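PDB 7JQE: ESAT-6/WXG100 secretion system protein from Streptococcus gallolyticus, which forms, as EsaA, a membrane subunit of the type VIIb secretion system and probably contributes through its extracellular region to the export of bacterial toxins. Local coordinates for residues Y361-L366 with H371-D376; L235-K240 with A421-L426; S174-Q179 with T466-S471. One frame throughout, in Å; residues are numbered along the deposited sequence.

Contact 1: residues Y361-L366 with H371-D376; sequences YTFDSL and HTITLD. With EDO (1,2-ethanediol), chain K.
Ile373 and Phe363 make the central apolar contact. Extended beyond CB (chi2 -179°), the isoleucine lays CD1 over one face of the phenyl ring, 4.0 Å from the Phe363 ring centroid and 19° off the normal, a CH-pi contact displaced toward the ring's rim. Its CG1 presses closer, to 3.5 Å from Phe363 CD2. The same CD1 also reaches back to Tyr361, 3.9 Å from its CD1, so a single methyl spans two aromatic residues of one strand. Beyond it, Val339 touches both Tyr361 and Ile373, and the tyrosine ring stacks on Tyr388.

No hydrogen bond joins the two segments. Strand 355-363 belongs to one antiparallel sheet and strand 369-379 to another, and the chain passes from the first to the second through a short turn. The pair illustrates beta-sandwich packing, in which side chains rather than backbone groups fill the interval between strands, here 7.8 Å apart at their axes.

The polar contacts gather at the turn. Ser365 O sits over the centre of the His371 imidazole, 3.5 Å above its plane, and Ser365 OG approaches His371 CE1 to 3.1 Å. Both residues are held by Ser367, whose OG bonds Ser365 OG and whose O bonds His371 NE2, which fixes the imidazole's rotation. Asp364 OD1 lies 3.6 Å from His371 ND1, near enough perhaps to favour the protonated imidazole. A 1,2-ethanediol gives both hydroxyls to Asp364 OD2, the nearer being its O2, at 3.1 Å.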
loop_
_atom_site.group_PDB
_atom_site.type_symbol
_atom_site.label_atom_id
_atom_site.label_comp_id
_atom_site.label_asym_id
_atom_site.label_seq_id
_atom_site.Cartn_x
_atom_site.Cartn_y
_atom_site.Cartn_z
ATOM N N TYR A 361 48.851 39.115 13.941
ATOM C CA TYR A 361 48.305 38.139 14.868
ATOM C C TYR A 361 47.779 36.944 14.086
ATOM O O TYR A 361 47.302 37.076 12.956
ATOM C CB TYR A 361 47.201 38.737 15.759
ATOM C CG TYR A 361 45.966 39.237 15.041
ATOM C CD1 TYR A 361 44.968 38.354 14.625
ATOM C CD2 TYR A 361 45.776 40.593 14.813
ATOM C CE1 TYR A 361 43.830 38.812 13.982
ATOM C CE2 TYR A 361 44.641 41.062 14.174
ATOM C CZ TYR A 361 43.671 40.169 13.762
ATOM O OH TYR A 361 42.544 40.640 13.127
ATOM N N THR A 362 47.891 35.770 14.701
ATOM C CA THR A 362 47.554 34.508 14.052
ATOM C C THR A 362 46.858 33.624 15.077
ATOM O O THR A 362 47.472 33.223 16.070
ATOM C CB THR A 362 48.804 33.821 13.498
ATOM O OG1 THR A 362 49.433 34.674 12.534
ATOM C CG2 THR A 362 48.437 32.496 12.840
ATOM N N PHE A 363 45.582 33.328 14.845
ATOM C CA PHE A 363 44.882 32.377 15.699
ATOM C C PHE A 363 45.602 31.034 15.674
ATOM O O PHE A 363 46.317 30.706 14.724
ATOM C CB PHE A 363 43.426 32.219 15.252
ATOM C CG PHE A 363 42.600 33.462 15.433
ATOM C CD1 PHE A 363 42.380 34.324 14.372
ATOM C CD2 PHE A 363 42.056 33.775 16.666
ATOM C CE1 PHE A 363 41.627 35.477 14.540
ATOM C CE2 PHE A 363 41.303 34.927 16.840
ATOM C CZ PHE A 363 41.089 35.778 15.776
ATOM N N ASP A 364 45.424 30.259 16.746
ATOM C CA ASP A 364 46.153 28.999 16.856
ATOM C C ASP A 364 45.621 27.947 15.888
ATOM O O ASP A 364 46.374 27.059 15.472
ATOM C CB ASP A 364 46.109 28.481 18.297
ATOM C CG ASP A 364 44.695 28.226 18.791
ATOM O OD1 ASP A 364 43.738 28.370 17.999
ATOM O OD2 ASP A 364 44.541 27.878 19.982
ATOM N N SER A 365 44.345 28.026 15.515
ATOM C CA SER A 365 43.772 27.064 14.581
ATOM C C SER A 365 42.538 27.672 13.929
ATOM O O SER A 365 42.021 28.704 14.366
ATOM C CB SER A 365 43.417 25.744 15.275
ATOM O OG SER A 365 42.186 25.844 15.969
ATOM N N LEU A 366 42.078 27.011 12.865
ATOM C CA LEU A 366 40.830 27.344 12.188
ATOM C C LEU A 366 39.740 26.308 12.450
ATOM O O LEU A 366 38.792 26.201 11.666
ATOM C CB LEU A 366 41.056 27.492 10.681
ATOM C CG LEU A 366 41.800 28.720 10.150
ATOM C CD1 LEU A 366 41.923 28.649 8.635
ATOM C CD2 LEU A 366 41.110 30.010 10.571
ATOM N N HIS A 371 37.149 31.461 18.124
ATOM C CA HIS A 371 38.541 31.661 18.500
ATOM C C HIS A 371 38.750 33.117 18.884
ATOM O O HIS A 371 38.265 34.024 18.197
ATOM C CB HIS A 371 39.482 31.272 17.358
ATOM C CG HIS A 371 39.387 29.831 16.969
ATOM N ND1 HIS A 371 40.222 28.863 17.484
ATOM C CD2 HIS A 371 38.547 29.190 16.121
ATOM C CE1 HIS A 371 39.904 27.690 16.969
ATOM N NE2 HIS A 371 38.892 27.860 16.138
ATOM N N THR A 372 39.472 33.336 19.984
ATOM C CA THR A 372 39.710 34.675 20.508
ATOM C C THR A 372 41.173 34.837 20.886
ATOM O O THR A 372 41.730 34.004 21.607
ATOM C CB THR A 372 38.828 34.968 21.728
ATOM O OG1 THR A 372 37.476 35.184 21.305
ATOM C CG2 THR A 372 39.325 36.206 22.452
ATOM N N ILE A 373 41.785 35.914 20.401
ATOM C CA ILE A 373 43.127 36.319 20.800
ATOM C C ILE A 373 43.000 37.504 21.744
ATOM O O ILE A 373 42.234 38.438 21.474
ATOM C CB ILE A 373 43.988 36.691 19.580
ATOM C CG1 ILE A 373 44.326 35.454 18.748
ATOM C CG2 ILE A 373 45.254 37.407 20.021
ATOM C CD1 ILE A 373 45.187 35.764 17.538
ATOM N N THR A 374 43.746 37.471 22.847
ATOM C CA THR A 374 43.831 38.600 23.766
ATOM C C THR A 374 45.290 38.914 24.055
ATOM O O THR A 374 46.111 38.008 24.226
ATOM C CB THR A 374 43.104 38.333 25.096
ATOM O OG1 THR A 374 43.742 37.253 25.790
ATOM C CG2 THR A 374 41.647 37.994 24.856
ATOM N N LEU A 375 45.606 40.204 24.113
ATOM C CA LEU A 375 46.944 40.649 24.475
ATOM C C LEU A 375 46.851 42.005 25.152
ATOM O O LEU A 375 45.783 42.621 25.220
ATOM C CB LEU A 375 47.865 40.741 23.256
ATOM C CG LEU A 375 47.444 41.783 22.217
ATOM C CD1 LEU A 375 48.638 42.589 21.736
ATOM C CD2 LEU A 375 46.741 41.098 21.049
ATOM N N ASP A 376 47.996 42.465 25.650
ATOM C CA ASP A 376 48.166 43.818 26.158
ATOM C C ASP A 376 49.162 44.547 25.267
ATOM O O ASP A 376 50.258 44.036 25.011
ATOM C CB ASP A 376 48.657 43.814 27.614
ATOM C CG ASP A 376 47.530 43.623 28.613
ATOM O OD1 ASP A 376 46.370 43.930 28.266
ATOM O OD2 ASP A 376 47.807 43.175 29.748
HETATM C C1 EDO K . 40.559 27.711 20.711
HETATM O O1 EDO K . 41.542 28.752 20.671
HETATM C C2 EDO K . 41.244 26.356 20.864
HETATM O O2 EDO K . 42.072 26.095 19.723
#

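Contact 2: residues L235-K240 with A421-L426; sequences LALLGK and AMIQTL. With EDO (1,2-ethanediol), chain H.
Ala421 O accepts two hydrogen bonds from one residue a helical turn ahead: the hydroxyl Thr425 OG1 at 2.7 Å and the backbone Thr425 N at 2.9 Å. The two donors arrive from opposite faces of the carbonyl plane, the hydroxyl tilted 31° out of it, so the threonine folds its polar group back onto its own helix.

Across to helix 225-244 the meeting is wholly apolar, and Ile423 carries it with both branches. CG2 lies alongside Leu237, 3.8 Å from that leucine's CD1, the two side chains running past each other in opposite senses. The other branch ends in CD1, which meets Leu238 CD2 at 3.5 Å and nearly at a right angle. The two leucines reach it differently: Leu237 holds CG anti to the backbone N (chi1 173°), which brings its branched end alongside Ile423 CG2, whereas Leu238 has CG beside its N and only its tip swings in. Gln424 adds a looser margin, and its amide NE2 is bonded to Gln432 O.

The helix segments cross at 66° with axes 10.1 Å apart, close to the middle of the chain. Ile416, Ala419 and Ser420 of helix 396-427 continue the same interface, and Ile440 also touches Ile423. Helix 191-200 adds a third element, packing against Leu238, Met422 (present as selenomethionine) and Leu426, while Met422, Gln424, Thr425 and Leu426 also pack against the second subunit.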
loop_
_atom_site.group_PDB
_atom_site.type_symbol
_atom_site.label_atom_id
_atom_site.label_comp_id
_atom_site.label_asym_id
_atom_site.label_seq_id
_atom_site.Cartn_x
_atom_site.Cartn_y
_atom_site.Cartn_z
ATOM N N LEU A 235 13.142 0.456 -3.132
ATOM C CA LEU A 235 13.586 0.871 -4.460
ATOM C C LEU A 235 13.836 -0.334 -5.352
ATOM O O LEU A 235 13.552 -0.294 -6.555
ATOM C CB LEU A 235 14.848 1.726 -4.358
ATOM C CG LEU A 235 14.615 3.150 -3.877
ATOM C CD1 LEU A 235 15.935 3.795 -3.474
ATOM C CD2 LEU A 235 13.930 3.937 -4.986
ATOM N N ALA A 236 14.385 -1.410 -4.784
ATOM C CA ALA A 236 14.592 -2.624 -5.568
ATOM C C ALA A 236 13.267 -3.169 -6.080
ATOM O O ALA A 236 13.177 -3.624 -7.227
ATOM C CB ALA A 236 15.325 -3.674 -4.733
ATOM N N LEU A 237 12.223 -3.105 -5.249
ATOM C CA LEU A 237 10.912 -3.607 -5.649
ATOM C C LEU A 237 10.302 -2.745 -6.745
ATOM O O LEU A 237 9.757 -3.270 -7.725
ATOM C CB LEU A 237 9.987 -3.674 -4.433
ATOM C CG LEU A 237 8.517 -4.025 -4.684
ATOM C CD1 LEU A 237 8.388 -5.370 -5.382
ATOM C CD2 LEU A 237 7.720 -4.012 -3.380
ATOM N N LEU A 238 10.381 -1.417 -6.601
ATOM C CA LEU A 238 9.897 -0.538 -7.661
ATOM C C LEU A 238 10.599 -0.831 -8.978
ATOM O O LEU A 238 10.010 -0.655 -10.051
ATOM C CB LEU A 238 10.095 0.925 -7.272
ATOM C CG LEU A 238 9.401 1.381 -5.988
ATOM C CD1 LEU A 238 9.785 2.819 -5.657
ATOM C CD2 LEU A 238 7.908 1.251 -6.137
ATOM N N GLY A 239 11.856 -1.270 -8.921
ATOM C CA GLY A 239 12.542 -1.663 -10.139
ATOM C C GLY A 239 11.931 -2.899 -10.766
ATOM O O GLY A 239 11.748 -2.962 -11.984
ATOM N N LYS A 240 11.603 -3.900 -9.941
ATOM C CA LYS A 240 10.961 -5.104 -10.460
ATOM C C LYS A 240 9.659 -4.765 -11.167
ATOM O O LYS A 240 9.386 -5.266 -12.267
ATOM C CB LYS A 240 10.704 -6.098 -9.326
ATOM C CG LYS A 240 11.808 -7.111 -9.100
ATOM C CD LYS A 240 11.387 -8.129 -8.051
ATOM C CE LYS A 240 12.483 -9.151 -7.795
ATOM N NZ LYS A 240 12.281 -9.875 -6.506
ATOM N N ALA A 421 4.404 0.177 -1.077
ATOM C CA ALA A 421 3.410 -0.504 -0.253
ATOM C C ALA A 421 2.255 -1.020 -1.100
ATOM O O ALA A 421 1.736 -2.114 -0.848
ATOM C CB ALA A 421 2.899 0.431 0.839
HETATM N N MSE A 422 1.839 -0.253 -2.104
HETATM C CA MSE A 422 0.806 -0.700 -3.026
HETATM C C MSE A 422 1.259 -1.971 -3.726
HETATM O O MSE A 422 0.554 -2.979 -3.724
HETATM C CB MSE A 422 0.487 0.383 -4.052
HETATM C CG MSE A 422 -0.228 1.590 -3.478
HETATM SE SE MSE A 422 -0.463 2.998 -4.815
HETATM C CE MSE A 422 -1.679 4.152 -3.817
ATOM N N ILE A 423 2.456 -1.922 -4.314
ATOM C CA ILE A 423 2.996 -3.097 -4.989
ATOM C C ILE A 423 3.064 -4.277 -4.027
ATOM O O ILE A 423 2.652 -5.395 -4.356
ATOM C CB ILE A 423 4.374 -2.783 -5.594
ATOM C CG1 ILE A 423 4.252 -1.646 -6.611
ATOM C CG2 ILE A 423 4.961 -4.021 -6.239
ATOM C CD1 ILE A 423 5.594 -1.139 -7.145
ATOM N N GLN A 424 3.584 -4.043 -2.821
ATOM C CA GLN A 424 3.695 -5.115 -1.834
ATOM C C GLN A 424 2.341 -5.763 -1.551
ATOM O O GLN A 424 2.249 -6.987 -1.401
ATOM C CB GLN A 424 4.297 -4.563 -0.544
ATOM C CG GLN A 424 4.330 -5.549 0.601
ATOM C CD GLN A 424 4.844 -4.928 1.886
ATOM O OE1 GLN A 424 4.909 -3.706 2.014
ATOM N NE2 GLN A 424 5.209 -5.768 2.846
ATOM N N THR A 425 1.281 -4.955 -1.466
ATOM C CA THR A 425 -0.024 -5.452 -1.046
ATOM C C THR A 425 -0.739 -6.205 -2.159
ATOM O O THR A 425 -1.584 -7.064 -1.881
ATOM C CB THR A 425 -0.896 -4.290 -0.570
ATOM O OG1 THR A 425 -0.199 -3.552 0.442
ATOM C CG2 THR A 425 -2.209 -4.802 -0.002
ATOM N N LEU A 426 -0.426 -5.893 -3.415
ATOM C CA LEU A 426 -1.068 -6.535 -4.553
ATOM C C LEU A 426 -0.337 -7.792 -5.006
ATOM O O LEU A 426 -0.980 -8.757 -5.429
ATOM C CB LEU A 426 -1.171 -5.552 -5.722
ATOM C CG LEU A 426 -2.115 -4.363 -5.515
ATOM C CD1 LEU A 426 -2.030 -3.384 -6.679
ATOM C CD2 LEU A 426 -3.549 -4.841 -5.320
HETATM C C1 EDO H . 0.941 -6.946 3.067
HETATM O O1 EDO H . 0.903 -8.091 3.923
HETATM C C2 EDO H . 1.758 -7.291 1.825
HETATM O O2 EDO H . 1.245 -8.477 1.203
#

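Contact 3: residues S174-Q179 with T466-S471; sequences SALANQ and TNFKES. With EDO (1,2-ethanediol), chain S.
A short helix laid almost at right angles across a long one makes this contact: helix 169-179 meets helix 462-491 at 95°, axes 10.5 Å apart, through Leu176 and Phe468. The leucine's CD1 stands over the centre of the phenyl ring, 3.8 Å from the centroid of Phe468 and 13° off its normal, a well-centred CH-pi contact. With CG anti to the backbone N (chi1 -164°), Phe468 reaches out from its helix to the crossing point. The ring's far end meets two more residues of the short helix: Ala175 CB lies 4.2 Å from Phe468 CE2, and Gln179 CG, approaching obliquely, lies equally far from Phe468 CZ.

Tyr134 of helix 102-135 also meets the Phe468 ring, and Val172 touches it from the short helix. In the second subunit Gln179 packs on Phe468 and Ile180 on Leu176, so the packing around Phe468 and Leu176 continues across the subunit interface. To one side, Ser471 OG shares a 3.1 Å hydrogen bond with O1 of a 1,2-ethanediol. The arrangement is that of near-perpendicular helix packing, one bulky aromatic filling the crossing where a short helix lies across a long one, with helix 102-135 alongside.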
loop_
_atom_site.group_PDB
_atom_site.type_symbol
_atom_site.label_atom_id
_atom_site.label_comp_id
_atom_site.label_asym_id
_atom_site.label_seq_id
_atom_site.Cartn_x
_atom_site.Cartn_y
_atom_site.Cartn_z
ATOM N N SER A 174 -14.959 -32.203 -10.380
ATOM C CA SER A 174 -14.596 -31.885 -11.758
ATOM C C SER A 174 -15.835 -31.626 -12.606
ATOM O O SER A 174 -15.837 -30.731 -13.462
ATOM C CB SER A 174 -13.766 -33.018 -12.357
ATOM O OG SER A 174 -12.724 -33.410 -11.482
ATOM N N ALA A 175 -16.902 -32.398 -12.384
ATOM C CA ALA A 175 -18.125 -32.188 -13.154
ATOM C C ALA A 175 -18.763 -30.848 -12.812
ATOM O O ALA A 175 -19.255 -30.146 -13.703
ATOM C CB ALA A 175 -19.109 -33.338 -12.915
ATOM N N LEU A 176 -18.766 -30.474 -11.532
ATOM C CA LEU A 176 -19.302 -29.169 -11.159
ATOM C C LEU A 176 -18.444 -28.045 -11.728
ATOM O O LEU A 176 -18.972 -27.034 -12.206
ATOM C CB LEU A 176 -19.405 -29.058 -9.638
ATOM C CG LEU A 176 -20.052 -27.784 -9.095
ATOM C CD1 LEU A 176 -21.501 -27.666 -9.564
ATOM C CD2 LEU A 176 -19.958 -27.737 -7.573
ATOM N N ALA A 177 -17.119 -28.208 -11.695
ATOM C CA ALA A 177 -16.236 -27.214 -12.297
ATOM C C ALA A 177 -16.542 -27.032 -13.780
ATOM O O ALA A 177 -16.540 -25.904 -14.287
ATOM C CB ALA A 177 -14.775 -27.615 -12.093
ATOM N N ASN A 178 -16.819 -28.129 -14.493
ATOM C CA ASN A 178 -17.114 -28.022 -15.919
ATOM C C ASN A 178 -18.337 -27.154 -16.175
ATOM O O ASN A 178 -18.457 -26.551 -17.246
ATOM C CB ASN A 178 -17.317 -29.409 -16.527
ATOM C CG ASN A 178 -16.015 -30.160 -16.707
ATOM O OD1 ASN A 178 -14.964 -29.557 -16.910
ATOM N ND2 ASN A 178 -16.077 -31.484 -16.631
ATOM N N GLN A 179 -19.253 -27.079 -15.211
ATOM C CA GLN A 179 -20.447 -26.261 -15.380
ATOM C C GLN A 179 -20.164 -24.774 -15.226
ATOM O O GLN A 179 -20.970 -23.954 -15.676
ATOM C CB GLN A 179 -21.523 -26.689 -14.379
ATOM C CG GLN A 179 -21.849 -28.177 -14.410
ATOM C CD GLN A 179 -22.507 -28.605 -15.707
ATOM O OE1 GLN A 179 -23.649 -28.239 -15.989
ATOM N NE2 GLN A 179 -21.783 -29.377 -16.510
ATOM N N THR A 466 -21.125 -31.992 -2.491
ATOM C CA THR A 466 -21.994 -33.009 -1.905
ATOM C C THR A 466 -23.409 -32.901 -2.458
ATOM O O THR A 466 -23.996 -33.898 -2.894
ATOM C CB THR A 466 -22.004 -32.880 -0.381
ATOM O OG1 THR A 466 -20.815 -33.467 0.160
ATOM C CG2 THR A 466 -23.229 -33.573 0.201
ATOM N N ASN A 467 -23.976 -31.692 -2.446
ATOM C CA ASN A 467 -25.340 -31.508 -2.931
ATOM C C ASN A 467 -25.442 -31.775 -4.428
ATOM O O ASN A 467 -26.462 -32.289 -4.904
ATOM C CB ASN A 467 -25.828 -30.099 -2.595
ATOM C CG ASN A 467 -26.131 -29.928 -1.118
ATOM O OD1 ASN A 467 -26.355 -30.905 -0.401
ATOM N ND2 ASN A 467 -26.149 -28.684 -0.658
ATOM N N PHE A 468 -24.397 -31.432 -5.187
ATOM C CA PHE A 468 -24.379 -31.761 -6.610
ATOM C C PHE A 468 -24.343 -33.269 -6.813
ATOM O O PHE A 468 -25.070 -33.813 -7.653
ATOM C CB PHE A 468 -23.178 -31.095 -7.281
ATOM C CG PHE A 468 -23.263 -31.033 -8.782
ATOM C CD1 PHE A 468 -24.211 -30.239 -9.405
ATOM C CD2 PHE A 468 -22.366 -31.738 -9.568
ATOM C CE1 PHE A 468 -24.277 -30.165 -10.787
ATOM C CE2 PHE A 468 -22.428 -31.667 -10.947
ATOM C CZ PHE A 468 -23.388 -30.879 -11.557
ATOM N N LYS A 469 -23.499 -33.960 -6.045
ATOM C CA LYS A 469 -23.470 -35.416 -6.087
ATOM C C LYS A 469 -24.839 -35.995 -5.749
ATOM O O LYS A 469 -25.288 -36.959 -6.381
ATOM C CB LYS A 469 -22.403 -35.932 -5.119
ATOM C CG LYS A 469 -22.141 -37.427 -5.177
ATOM C CD LYS A 469 -21.259 -37.880 -4.022
ATOM C CE LYS A 469 -20.866 -39.343 -4.166
ATOM N NZ LYS A 469 -20.024 -39.813 -3.033
ATOM N N GLU A 470 -25.525 -35.407 -4.766
ATOM C CA GLU A 470 -26.826 -35.925 -4.352
ATOM C C GLU A 470 -27.877 -35.729 -5.437
ATOM O O GLU A 470 -28.755 -36.579 -5.616
ATOM C CB GLU A 470 -27.261 -35.257 -3.047
ATOM C CG GLU A 470 -27.076 -36.128 -1.813
ATOM C CD GLU A 470 -27.255 -35.358 -0.516
ATOM O OE1 GLU A 470 -26.342 -34.592 -0.151
ATOM O OE2 GLU A 470 -28.307 -35.515 0.138
ATOM N N SER A 471 -27.812 -34.616 -6.168
ATOM C CA SER A 471 -28.764 -34.394 -7.250
ATOM C C SER A 471 -28.559 -35.407 -8.369
ATOM O O SER A 471 -29.522 -35.997 -8.875
ATOM C CB SER A 471 -28.634 -32.967 -7.784
ATOM O OG SER A 471 -29.104 -32.027 -6.835
HETATM C C1 EDO S . -28.652 -29.033 -5.000
HETATM O O1 EDO S . -28.209 -29.122 -6.361
HETATM C C2 EDO S . -29.371 -27.707 -4.769
HETATM O O2 EDO S . -30.515 -27.618 -5.628
#

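Overall arrangement
The three contacts are spaced along a very elongated chain (radius of gyration 51 Å). Contact 2 lies almost at its middle, with contact 1 about 58 Å away and contact 3 about 40 Å away, centre to centre; contacts 1 and 3, on opposite sides, are about 97 Å apart. In sequence they are nested: contact 3 encloses contact 2, which encloses contact 1. The chain therefore runs outward to the beta domain and returns, and each helical contact joins an outgoing helix to a returning one, whereas contact 1 joins two sheets within the beta domain. Contacts 2 and 3 also touch the second subunit, consistent with dimerisation along the helical part.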